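Local coordinates for sarcoplasmic calcium-binding proteins II, V, VI, and VII (Branchiostoma lanceolatum, PDB 2SAS), which binds calcium ions through EF-hand loops and seems to be more abundant in fast-contracting muscle, although no functional role follows from that distribution, at residues L2-F5 against Q6-K9; M34-R37 against Y38-N42; K52-Q55 against A56-D60; Q104-I107 against P108-K112; L158-Y161 against K162-Y166. All blocks are in the same frame, centred on the assembly; numbering follows the deposited sequence.

Interaction 1. Residues L2-F5 against Q6-K9; sequences LNDF and QKQK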
# COMPACT_ATOMS: atom_id res chain seq x y z
N LEU A 2 13.91 14.16 -9.53
CA LEU A 2 12.71 13.35 -9.91
C LEU A 2 11.62 14.12 -9.20
O LEU A 2 12.00 14.76 -8.19
CB LEU A 2 13.06 11.94 -9.50
CG LEU A 2 13.26 10.82 -10.47
CD1 LEU A 2 14.04 11.10 -11.72
CD2 LEU A 2 13.98 9.72 -9.67
N ASN A 3 10.38 14.18 -9.63
CA ASN A 3 9.39 14.95 -8.80
C ASN A 3 8.90 13.97 -7.74
O ASN A 3 9.31 12.77 -7.74
CB ASN A 3 8.37 15.57 -9.72
CG ASN A 3 7.57 14.59 -10.58
OD1 ASN A 3 7.52 13.41 -10.28
ND2 ASN A 3 6.93 15.07 -11.63
N ASP A 4 8.01 14.45 -6.89
CA ASP A 4 7.43 13.73 -5.78
C ASP A 4 6.80 12.40 -6.28
O ASP A 4 7.19 11.35 -5.78
CB ASP A 4 6.44 14.57 -4.98
CG ASP A 4 7.07 15.63 -4.10
OD1 ASP A 4 8.28 15.67 -3.98
OD2 ASP A 4 6.34 16.49 -3.54
N PHE A 5 5.91 12.55 -7.23
CA PHE A 5 5.17 11.50 -7.90
C PHE A 5 6.11 10.38 -8.37
O PHE A 5 5.84 9.20 -8.11
CB PHE A 5 4.32 12.01 -9.06
CG PHE A 5 3.51 10.93 -9.70
CD1 PHE A 5 2.58 10.21 -8.96
CD2 PHE A 5 3.73 10.62 -11.06
CE1 PHE A 5 1.85 9.16 -9.57
CE2 PHE A 5 2.98 9.63 -11.67
CZ PHE A 5 2.03 8.92 -10.95
N GLN A 6 7.16 10.81 -9.08
CA GLN A 6 8.13 9.85 -9.57
C GLN A 6 8.74 9.04 -8.43
O GLN A 6 8.89 7.82 -8.51
CB GLN A 6 9.27 10.52 -10.38
CG GLN A 6 8.74 10.99 -11.74
CD GLN A 6 9.85 11.59 -12.57
OE1 GLN A 6 10.16 11.10 -13.65
NE2 GLN A 6 10.36 12.71 -12.02
N LYS A 7 9.12 9.73 -7.37
CA LYS A 7 9.77 9.17 -6.20
C LYS A 7 8.85 8.25 -5.42
O LYS A 7 9.36 7.29 -4.78
CB LYS A 7 10.40 10.23 -5.29
CG LYS A 7 11.72 10.71 -5.90
CD LYS A 7 12.01 12.17 -5.64
CE LYS A 7 11.89 12.52 -4.18
NZ LYS A 7 11.93 14.02 -4.04
N GLN A 8 7.60 8.54 -5.51
CA GLN A 8 6.53 7.75 -4.85
C GLN A 8 6.45 6.35 -5.47
O GLN A 8 6.37 5.34 -4.73
CB GLN A 8 5.22 8.48 -4.99
CG GLN A 8 4.03 8.11 -4.18
CD GLN A 8 2.77 8.87 -4.64
OE1 GLN A 8 2.74 10.09 -4.83
NE2 GLN A 8 1.74 8.04 -4.79
N LYS A 9 6.47 6.29 -6.78
CA LYS A 9 6.37 5.08 -7.59
C LYS A 9 7.68 4.33 -7.50
O LYS A 9 7.65 3.10 -7.55
CB LYS A 9 5.98 5.30 -9.06
CG LYS A 9 4.80 6.29 -9.20
CD LYS A 9 4.45 6.54 -10.64
CE LYS A 9 5.67 6.97 -11.47
NZ LYS A 9 5.35 7.45 -12.81

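Interaction 2. Residues M34-R37 against Y38-N42; sequences MMTR and YKEVN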
# COMPACT_ATOMS: atom_id res chain seq x y z
N MET A 34 12.33 -14.50 -2.72
CA MET A 34 11.52 -14.60 -3.96
C MET A 34 11.38 -16.10 -4.27
O MET A 34 10.30 -16.60 -4.65
CB MET A 34 12.22 -13.79 -4.99
CG MET A 34 12.01 -12.32 -4.67
SD MET A 34 12.86 -11.44 -6.04
CE MET A 34 13.27 -9.91 -5.20
N MET A 35 12.48 -16.80 -4.10
CA MET A 35 12.68 -18.22 -4.31
C MET A 35 11.83 -19.01 -3.34
O MET A 35 11.12 -19.94 -3.73
CB MET A 35 14.15 -18.63 -4.19
CG MET A 35 14.87 -18.42 -5.48
SD MET A 35 14.08 -19.37 -6.82
CE MET A 35 14.33 -21.03 -6.11
N THR A 36 11.90 -18.61 -2.09
CA THR A 36 11.04 -19.20 -1.07
C THR A 36 9.59 -19.04 -1.51
O THR A 36 8.82 -19.97 -1.35
CB THR A 36 11.19 -18.59 0.36
OG1 THR A 36 12.56 -18.82 0.71
CG2 THR A 36 10.18 -19.20 1.37
N ARG A 37 9.21 -17.89 -1.98
CA ARG A 37 7.80 -17.59 -2.42
C ARG A 37 7.43 -18.61 -3.52
O ARG A 37 6.41 -19.29 -3.39
CB ARG A 37 7.69 -16.22 -2.99
CG ARG A 37 6.79 -15.15 -2.45
CD ARG A 37 7.57 -13.85 -2.44
NE ARG A 37 6.81 -12.66 -2.45
CZ ARG A 37 5.98 -12.12 -1.56
NH1 ARG A 37 5.63 -12.74 -0.43
NH2 ARG A 37 5.44 -10.91 -1.80
N TYR A 38 8.33 -18.65 -4.50
CA TYR A 38 8.24 -19.49 -5.68
C TYR A 38 8.01 -20.96 -5.39
O TYR A 38 7.14 -21.59 -6.02
CB TYR A 38 9.45 -19.33 -6.58
CG TYR A 38 9.35 -19.70 -8.04
CD1 TYR A 38 8.43 -19.09 -8.91
CD2 TYR A 38 10.19 -20.65 -8.59
CE1 TYR A 38 8.39 -19.41 -10.26
CE2 TYR A 38 10.18 -20.97 -9.93
CZ TYR A 38 9.26 -20.35 -10.77
OH TYR A 38 9.20 -20.70 -12.11
N LYS A 39 8.87 -21.51 -4.55
CA LYS A 39 8.78 -22.94 -4.17
C LYS A 39 7.51 -23.09 -3.30
O LYS A 39 6.78 -24.06 -3.50
CB LYS A 39 9.97 -23.41 -3.39
CG LYS A 39 11.36 -23.09 -3.98
CD LYS A 39 12.36 -23.01 -2.80
CE LYS A 39 13.44 -24.04 -2.97
NZ LYS A 39 13.56 -24.83 -1.68
N GLU A 40 7.26 -22.16 -2.43
CA GLU A 40 6.13 -22.05 -1.50
C GLU A 40 4.83 -22.36 -2.23
O GLU A 40 4.04 -23.25 -1.79
CB GLU A 40 6.08 -20.67 -0.88
CG GLU A 40 5.59 -20.06 0.42
CD GLU A 40 5.32 -18.57 0.34
OE1 GLU A 40 6.16 -17.68 0.42
OE2 GLU A 40 4.12 -18.26 0.14
N VAL A 41 4.60 -21.71 -3.36
CA VAL A 41 3.40 -21.86 -4.17
C VAL A 41 3.41 -22.88 -5.29
O VAL A 41 2.27 -23.29 -5.62
CB VAL A 41 2.94 -20.49 -4.78
CG1 VAL A 41 3.20 -19.34 -3.81
CG2 VAL A 41 3.51 -20.28 -6.15
N ASN A 42 4.54 -23.16 -5.89
CA ASN A 42 4.58 -24.13 -6.98
C ASN A 42 4.88 -25.59 -6.57
O ASN A 42 4.62 -26.48 -7.39
CB ASN A 42 5.64 -23.73 -8.02
CG ASN A 42 5.13 -22.58 -8.89
OD1 ASN A 42 5.29 -21.44 -8.45
ND2 ASN A 42 4.60 -22.95 -10.05

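Interaction 3. Residues K52-Q55 against A56-D60; sequences KSMQ and ASLED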
# COMPACT_ATOMS: atom_id res chain seq x y z
N LYS A 52 16.29 -24.34 -10.08
CA LYS A 52 17.69 -24.00 -10.30
C LYS A 52 17.81 -22.92 -11.35
O LYS A 52 18.52 -21.91 -11.11
CB LYS A 52 18.54 -25.24 -10.56
CG LYS A 52 18.81 -25.94 -9.20
CD LYS A 52 19.73 -27.14 -9.47
CE LYS A 52 19.82 -27.97 -8.18
NZ LYS A 52 20.84 -29.04 -8.33
N SER A 53 17.09 -23.06 -12.44
CA SER A 53 17.17 -22.03 -13.50
C SER A 53 16.71 -20.70 -12.96
O SER A 53 17.35 -19.68 -13.19
CB SER A 53 16.34 -22.43 -14.71
OG SER A 53 16.52 -23.82 -14.90
N MET A 54 15.58 -20.75 -12.29
CA MET A 54 14.96 -19.54 -11.69
C MET A 54 15.96 -18.81 -10.79
O MET A 54 16.11 -17.59 -10.75
CB MET A 54 13.69 -19.97 -10.98
CG MET A 54 13.10 -18.86 -10.18
SD MET A 54 12.71 -17.46 -11.25
CE MET A 54 11.58 -18.17 -12.46
N GLN A 55 16.68 -19.60 -10.04
CA GLN A 55 17.68 -19.10 -9.09
C GLN A 55 18.82 -18.38 -9.82
O GLN A 55 19.16 -17.28 -9.37
CB GLN A 55 18.23 -20.24 -8.23
CG GLN A 55 18.85 -19.63 -6.98
CD GLN A 55 19.30 -20.72 -6.05
OE1 GLN A 55 18.76 -20.84 -4.96
NE2 GLN A 55 20.24 -21.48 -6.56
N ALA A 56 19.33 -18.96 -10.90
CA ALA A 56 20.37 -18.44 -11.73
C ALA A 56 19.96 -17.08 -12.31
O ALA A 56 20.79 -16.14 -12.34
CB ALA A 56 20.85 -19.39 -12.78
N SER A 57 18.70 -16.94 -12.70
CA SER A 57 18.25 -15.64 -13.24
C SER A 57 18.12 -14.63 -12.11
O SER A 57 18.28 -13.43 -12.41
CB SER A 57 17.02 -15.70 -14.14
OG SER A 57 16.07 -16.57 -13.61
N LEU A 58 17.86 -15.05 -10.90
CA LEU A 58 17.76 -14.12 -9.75
C LEU A 58 19.17 -13.67 -9.33
O LEU A 58 19.47 -12.53 -8.95
CB LEU A 58 16.95 -14.79 -8.63
CG LEU A 58 15.45 -14.96 -8.88
CD1 LEU A 58 14.70 -15.66 -7.77
CD2 LEU A 58 14.83 -13.57 -9.07
N GLU A 59 20.09 -14.64 -9.34
CA GLU A 59 21.49 -14.38 -8.97
C GLU A 59 22.07 -13.32 -9.90
O GLU A 59 22.68 -12.33 -9.50
CB GLU A 59 22.30 -15.69 -9.13
CG GLU A 59 21.99 -16.59 -7.94
CD GLU A 59 22.69 -17.90 -7.90
OE1 GLU A 59 23.15 -18.27 -8.99
OE2 GLU A 59 22.78 -18.55 -6.89
N ASP A 60 21.85 -13.57 -11.14
CA ASP A 60 22.20 -12.79 -12.32
C ASP A 60 21.48 -11.44 -12.23
O ASP A 60 21.99 -10.38 -12.61
CB ASP A 60 21.78 -13.68 -13.48
CG ASP A 60 22.55 -13.69 -14.75
OD1 ASP A 60 22.98 -12.59 -15.21
OD2 ASP A 60 22.70 -14.83 -15.32

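Interaction 4. Residues Q104-I107 against P108-K112; sequences QNRI and PFLFK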
# COMPACT_ATOMS: atom_id res chain seq x y z
N GLN A 104 15.08 -6.30 -17.03
CA GLN A 104 14.76 -7.31 -18.05
C GLN A 104 14.48 -8.64 -17.38
O GLN A 104 13.91 -9.54 -18.01
CB GLN A 104 15.88 -7.44 -19.08
CG GLN A 104 16.45 -6.12 -19.62
CD GLN A 104 15.38 -5.23 -20.23
OE1 GLN A 104 14.39 -5.73 -20.78
NE2 GLN A 104 15.57 -3.91 -20.13
N ASN A 105 14.87 -8.82 -16.12
CA ASN A 105 14.54 -10.09 -15.44
C ASN A 105 13.39 -9.85 -14.45
O ASN A 105 12.67 -10.81 -14.11
CB ASN A 105 15.69 -10.80 -14.75
CG ASN A 105 15.23 -12.18 -14.25
OD1 ASN A 105 15.24 -13.12 -15.06
ND2 ASN A 105 14.88 -12.33 -12.97
N ARG A 106 13.29 -8.63 -13.97
CA ARG A 106 12.24 -8.25 -12.99
C ARG A 106 10.91 -8.25 -13.75
O ARG A 106 9.96 -8.85 -13.20
CB ARG A 106 12.55 -7.00 -12.23
CG ARG A 106 11.68 -6.40 -11.15
CD ARG A 106 12.01 -6.94 -9.78
NE ARG A 106 12.58 -8.27 -9.99
CZ ARG A 106 12.30 -9.34 -9.24
NH1 ARG A 106 11.61 -9.19 -8.12
NH2 ARG A 106 12.78 -10.53 -9.59
N ILE A 107 10.84 -7.65 -14.94
CA ILE A 107 9.63 -7.61 -15.75
C ILE A 107 8.97 -8.96 -15.97
O ILE A 107 7.81 -9.09 -15.52
CB ILE A 107 9.73 -6.75 -17.04
CG1 ILE A 107 9.82 -5.23 -16.69
CG2 ILE A 107 8.60 -6.99 -18.08
CD1 ILE A 107 10.78 -4.51 -17.75
N PRO A 108 9.60 -9.95 -16.56
CA PRO A 108 9.01 -11.29 -16.79
C PRO A 108 8.64 -12.02 -15.53
O PRO A 108 7.60 -12.73 -15.45
CB PRO A 108 10.07 -12.05 -17.58
CG PRO A 108 11.36 -11.39 -17.18
CD PRO A 108 10.97 -9.88 -17.15
N PHE A 109 9.50 -11.84 -14.54
CA PHE A 109 9.28 -12.49 -13.21
C PHE A 109 8.00 -11.97 -12.61
O PHE A 109 7.11 -12.73 -12.09
CB PHE A 109 10.56 -12.37 -12.38
CG PHE A 109 10.46 -12.93 -11.00
CD1 PHE A 109 9.99 -12.15 -9.95
CD2 PHE A 109 10.77 -14.29 -10.81
CE1 PHE A 109 9.85 -12.73 -8.67
CE2 PHE A 109 10.65 -14.87 -9.55
CZ PHE A 109 10.19 -14.07 -8.50
N LEU A 110 7.82 -10.67 -12.61
CA LEU A 110 6.60 -10.03 -12.11
C LEU A 110 5.41 -10.44 -12.97
O LEU A 110 4.36 -10.79 -12.43
CB LEU A 110 6.76 -8.53 -12.17
CG LEU A 110 7.05 -7.79 -10.86
CD1 LEU A 110 7.57 -8.76 -9.83
CD2 LEU A 110 8.01 -6.67 -11.22
N PHE A 111 5.58 -10.43 -14.29
CA PHE A 111 4.43 -10.81 -15.14
C PHE A 111 3.96 -12.24 -14.88
O PHE A 111 2.74 -12.41 -14.75
CB PHE A 111 4.66 -10.61 -16.60
CG PHE A 111 3.48 -10.97 -17.48
CD1 PHE A 111 2.40 -10.09 -17.57
CD2 PHE A 111 3.52 -12.14 -18.25
CE1 PHE A 111 1.33 -10.38 -18.40
CE2 PHE A 111 2.46 -12.41 -19.12
CZ PHE A 111 1.35 -11.55 -19.18
N LYS A 112 4.85 -13.20 -14.86
CA LYS A 112 4.53 -14.63 -14.66
C LYS A 112 3.96 -14.92 -13.29
O LYS A 112 3.34 -15.98 -13.10
CB LYS A 112 5.75 -15.52 -14.83
CG LYS A 112 6.15 -15.81 -16.27
CD LYS A 112 7.66 -16.04 -16.38
CE LYS A 112 8.10 -15.92 -17.82
NZ LYS A 112 9.45 -16.48 -18.06

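Interaction 5. Residues L158-Y161 against K162-Y166; sequences LNRY and KELYY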
# COMPACT_ATOMS: atom_id res chain seq x y z
N LEU A 158 2.44 -9.79 -21.94
CA LEU A 158 3.81 -9.41 -21.59
C LEU A 158 4.21 -8.09 -22.26
O LEU A 158 4.78 -7.24 -21.58
CB LEU A 158 4.78 -10.53 -21.90
CG LEU A 158 5.97 -10.81 -21.01
CD1 LEU A 158 7.17 -11.27 -21.83
CD2 LEU A 158 6.32 -9.65 -20.09
N ASN A 159 3.86 -7.90 -23.54
CA ASN A 159 4.22 -6.62 -24.16
C ASN A 159 3.40 -5.49 -23.59
O ASN A 159 3.86 -4.35 -23.78
CB ASN A 159 4.18 -6.60 -25.68
CG ASN A 159 5.01 -7.77 -26.16
OD1 ASN A 159 4.41 -8.85 -26.30
ND2 ASN A 159 6.31 -7.58 -26.28
N ARG A 160 2.27 -5.78 -22.97
CA ARG A 160 1.42 -4.74 -22.39
C ARG A 160 2.05 -4.39 -21.02
O ARG A 160 2.19 -3.22 -20.72
CB ARG A 160 -0.01 -5.17 -22.18
CG ARG A 160 -1.02 -4.08 -22.51
CD ARG A 160 -0.81 -2.85 -21.76
NE ARG A 160 -1.22 -1.63 -22.49
CZ ARG A 160 -1.98 -0.75 -21.85
NH1 ARG A 160 -2.41 -1.18 -20.64
NH2 ARG A 160 -2.38 0.42 -22.23
N TYR A 161 2.44 -5.45 -20.35
CA TYR A 161 3.07 -5.44 -19.06
C TYR A 161 4.31 -4.50 -19.07
O TYR A 161 4.31 -3.56 -18.27
CB TYR A 161 3.47 -6.84 -18.50
CG TYR A 161 3.88 -6.60 -17.07
CD1 TYR A 161 2.92 -6.37 -16.08
CD2 TYR A 161 5.23 -6.53 -16.70
CE1 TYR A 161 3.29 -6.18 -14.76
CE2 TYR A 161 5.61 -6.31 -15.38
CZ TYR A 161 4.64 -6.12 -14.42
OH TYR A 161 5.04 -5.82 -13.15
N LYS A 162 5.23 -4.84 -19.92
CA LYS A 162 6.45 -4.15 -20.23
C LYS A 162 6.20 -2.63 -20.38
O LYS A 162 6.98 -1.88 -19.81
CB LYS A 162 7.08 -4.59 -21.57
CG LYS A 162 7.74 -6.00 -21.52
CD LYS A 162 8.37 -6.33 -22.87
CE LYS A 162 9.00 -7.72 -22.89
NZ LYS A 162 9.95 -7.82 -24.03
N GLU A 163 5.16 -2.25 -21.09
CA GLU A 163 4.82 -0.86 -21.38
C GLU A 163 4.46 -0.13 -20.09
O GLU A 163 4.85 1.01 -19.86
CB GLU A 163 3.65 -0.67 -22.37
CG GLU A 163 3.64 -1.29 -23.75
CD GLU A 163 2.35 -1.20 -24.55
OE1 GLU A 163 1.38 -0.50 -24.24
OE2 GLU A 163 2.33 -1.94 -25.58
N LEU A 164 3.63 -0.84 -19.31
CA LEU A 164 3.15 -0.27 -18.04
C LEU A 164 4.26 -0.23 -17.02
O LEU A 164 4.43 0.76 -16.30
CB LEU A 164 1.91 -1.04 -17.66
CG LEU A 164 0.76 -1.07 -18.66
CD1 LEU A 164 -0.20 -2.19 -18.26
CD2 LEU A 164 0.05 0.28 -18.59
N TYR A 165 5.06 -1.30 -16.96
CA TYR A 165 6.19 -1.28 -15.99
C TYR A 165 7.05 -0.03 -16.26
O TYR A 165 7.28 0.75 -15.33
CB TYR A 165 6.94 -2.59 -15.95
CG TYR A 165 8.12 -2.71 -15.04
CD1 TYR A 165 9.36 -2.21 -15.47
CD2 TYR A 165 8.09 -3.32 -13.81
CE1 TYR A 165 10.51 -2.35 -14.70
CE2 TYR A 165 9.21 -3.44 -12.98
CZ TYR A 165 10.43 -2.99 -13.46
OH TYR A 165 11.57 -3.09 -12.69
N TYR A 166 7.36 0.18 -17.53
CA TYR A 166 8.13 1.32 -18.03
C TYR A 166 7.56 2.65 -17.55
O TYR A 166 8.28 3.56 -17.10
CB TYR A 166 8.18 1.38 -19.58
CG TYR A 166 9.03 2.55 -20.04
CD1 TYR A 166 10.40 2.54 -19.72
CD2 TYR A 166 8.56 3.64 -20.77
CE1 TYR A 166 11.28 3.54 -20.09
CE2 TYR A 166 9.41 4.68 -21.14
CZ TYR A 166 10.76 4.62 -20.81
OH TYR A 166 11.62 5.63 -21.19

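Interaction 1. Residues L2-F5 against Q6-K9
Asn3 OD1 accepts from the backbone N of Gln6 at 2.9 Å, the N-cap bond at the start of helix 4-18, the entering helix of the first EF-hand. The N-H...O angle is 159°, and the donor lies nearly along the C=O axis of the amide. With chi1 at 59°, CG of Asn3 sits between its own backbone N and carbonyl carbon, which turns OD1 back over the first helical turn. The same residue's O takes Lys7 N at 3.1 Å, so side chain and backbone of Asn3 together serve two N-H groups of the first turn. The other end of the cap amide, ND2, gives a hydrogen bond to Pro172 O, which, with the OD1 bond, probably fixes the rotation of the amide. Next along the helix, Asp4 O receives Gln8 N and Phe5 O receives Lys9 N. Asp4 OD1 and Lys7 NZ stand 4.0 Å apart, beyond a salt bridge, though their charges probably attract.

Outward from the backbone, Leu2 CB lies 4.0 Å from Lys7 CD, and both side chains touch helix 79-91, at Ile90 and Leu83 respectively. Lys9 bends at chi3 and sends its NZ to Ser171 O; on the way it passes over one face of the Phe5 ring in a CH-pi contact, its CD 3.8 Å from the ring centroid and 28° off the normal.

Interaction 2. Residues M34-R37 against Y38-N42
The backbone makes i to i+4 helical bonds, Tyr38 N to Met34 O at 2.8 Å and Lys39 N to Met35 O at 2.9 Å, the latter nearly straight with an N-H...O angle of 170°. Met35 meets the next turn with its sulfur and methyl. Its chain folds at both chi2 and chi3, and this double bend brings the end of a side chain whose root points away back towards Tyr38 and Lys39. SD then lies 5.5 Å from the Tyr38 ring centroid and 55° off its normal, an oblique Met-aromatic contact, with Tyr38 CD2 4.5 Å from Met35 SD. The methyl carbon, Met35 CE, touches Lys39 CG at 4.2 Å.

This helix, 28-42, is the exiting helix of the first EF-hand, and the Met35 and Tyr38 side turns to helix 48-69, where Met54 packs on both and the Tyr51 ring meets that of Tyr38 nearly at right angles. The more exposed side is carried by Arg37 and Glu40, which run alongside each other in the same direction. The Arg37 guanidinium and Glu40 carboxylate planes are 69° apart, and Arg37 NH1 stays 5.0 Å from Glu40 OE1, so any attraction acts at a distance.

Interaction 3. Residues K52-Q55 against A56-D60
Ser57 OG donates to Met54 O at 3.0 Å, a side-chain bond back onto the preceding turn of helix 48-69, the long entering helix of the second EF-hand. OG lies between the backbone N and the carbonyl carbon (chi1 42°), which brings it over the carbonyl: the C=O...OG angle is 108°, and the hydroxyl approaches from above the plane of the peptide rather than within it. Leu58 N reaches the same Met54 O at 3.1 Å from the same face, so two donors grip this oxygen.

The remaining hydrogen bonds are backbone ones. Ala56 N binds Lys52 O, Ser57 N binds Ser53 O, and Glu59 N binds Gln55 O at 2.8 Å. The Gln55 amide and Glu59 carboxylate have planes only 17° apart, but Gln55 NE2 and Glu59 OE2 are 3.9 Å apart, too long for a hydrogen bond.

Apolar packing is slight within the helix: Met54 CG meets Leu58 CD1 at 4.3 Å. These two side chains turn mainly to neighbouring helices, Met54 packing on Phe109 and Leu58 on Arg106 of helix 103-114, while Leu58 also touches Met35 of helix 28-42.

Chemically, the helix is divided. Gln55 and Glu59 lie on the more open side, Met54 and Leu58 join it to two other helices, and Ser57, beside Asn105, has its hydroxyl bonded to a main-chain oxygen of the same helix, Met54 O.

Interaction 4. Residues Q104-I107 against P108-K112
Arg106 sets out with CG anti to the backbone N (chi1 -178°), and Phe109 does the same (chi1 177°); bends at chi2 and chi3 of Arg106 then carry its guanidinium alongside the Phe109 ring. The two planes are 19° apart, yet the approach is oblique, with NH2 of Arg106 3.2 Å from Phe109 CD1 and CZ 3.7 Å from that same carbon. The polar end is held by other partners: NH2 forms a salt bridge to Glu61 and NH1 a hydrogen bond to Phe17 O. Glu61 also accepts from Asn105 ND2, joining two successive residues of this helix to one carboxylate.

On the aliphatic part, Arg106 CG meets Leu110 CD2 at 3.7 Å. Leu110 N bonds to Arg106 O at 2.9 Å, and Phe111 N to Ile107 O. Pro108 lacks an N-H for the turn before it, and the helix is kinked there; its CD lies 3.1 Å from Gln104 O. The following Phe109 N reaches Asn105 O only weakly, at 3.4 Å.

Helix 103-114 is the entering helix of the third EF-hand, near the centre of the fold. Toward its C-terminal end Phe111 touches the calcium loop that starts at Asp115, the helix-loop-helix arrangement of the EF-hand.

Interaction 5. Residues L158-Y161 against K162-Y166
Lys162 and Leu158 meet one turn apart on helix 158-170: Lys162 N bonds to Leu158 O at 3.0 Å, nearly straight. The Lys162 chain is extended beyond CG and runs back along the preceding turn, its CE 4.1 Å from Leu158 CD1.

Tyr161 carries its ring away with CG anti to the backbone N (chi1 -170°). Its CE2 rests 4.0 Å from Tyr165 CB, and its OH lies at the edge of the Tyr165 ring, near the plane and 4.0 Å from CD2. The backbone closes the same turn, Tyr165 N to Tyr161 O at 2.7 Å. In the fourth EF-hand, for which no bound calcium is seen in this structure, this is the exiting helix, and both tyrosines pack on helix 103-114, Tyr161 on Leu110 and Tyr165 on Ile107.

Arg160 has two neighbours on the next turn. Bends at chi2 and chi3 set its guanidinium with one face towards Leu164 CD2, while NH1 of Arg160 comes to 3.4 Å from Leu164 CD1. Its NE makes a salt bridge with Glu163 OE1 at 3.3 Å, a weak bond by its N-H...O angle of 126°, and the carboxylate is turned 67° from the guanidinium plane.

Four of the contacts lie within single helices; interaction 1 spans a helix start. Interaction 4 lies nearest the chain centre, its own centre about 7 Å away; interaction 3 is a surface contact, while interactions 1, 2 and 5 are partly buried. Helix 103-114 joins interactions 2, 3 and 5, each of which packs on it, and helices 28-42 and 48-69 also pack together. Interaction 1 touches none of the others and stands across the centre from interactions 2 and 3. Its chemistry is that of an N-cap, against sulfur-aromatic packing in 2, a hydroxyl bonded to the main chain in 3, buried charge in 4, and tyrosine packing with a weak salt bridge in 5.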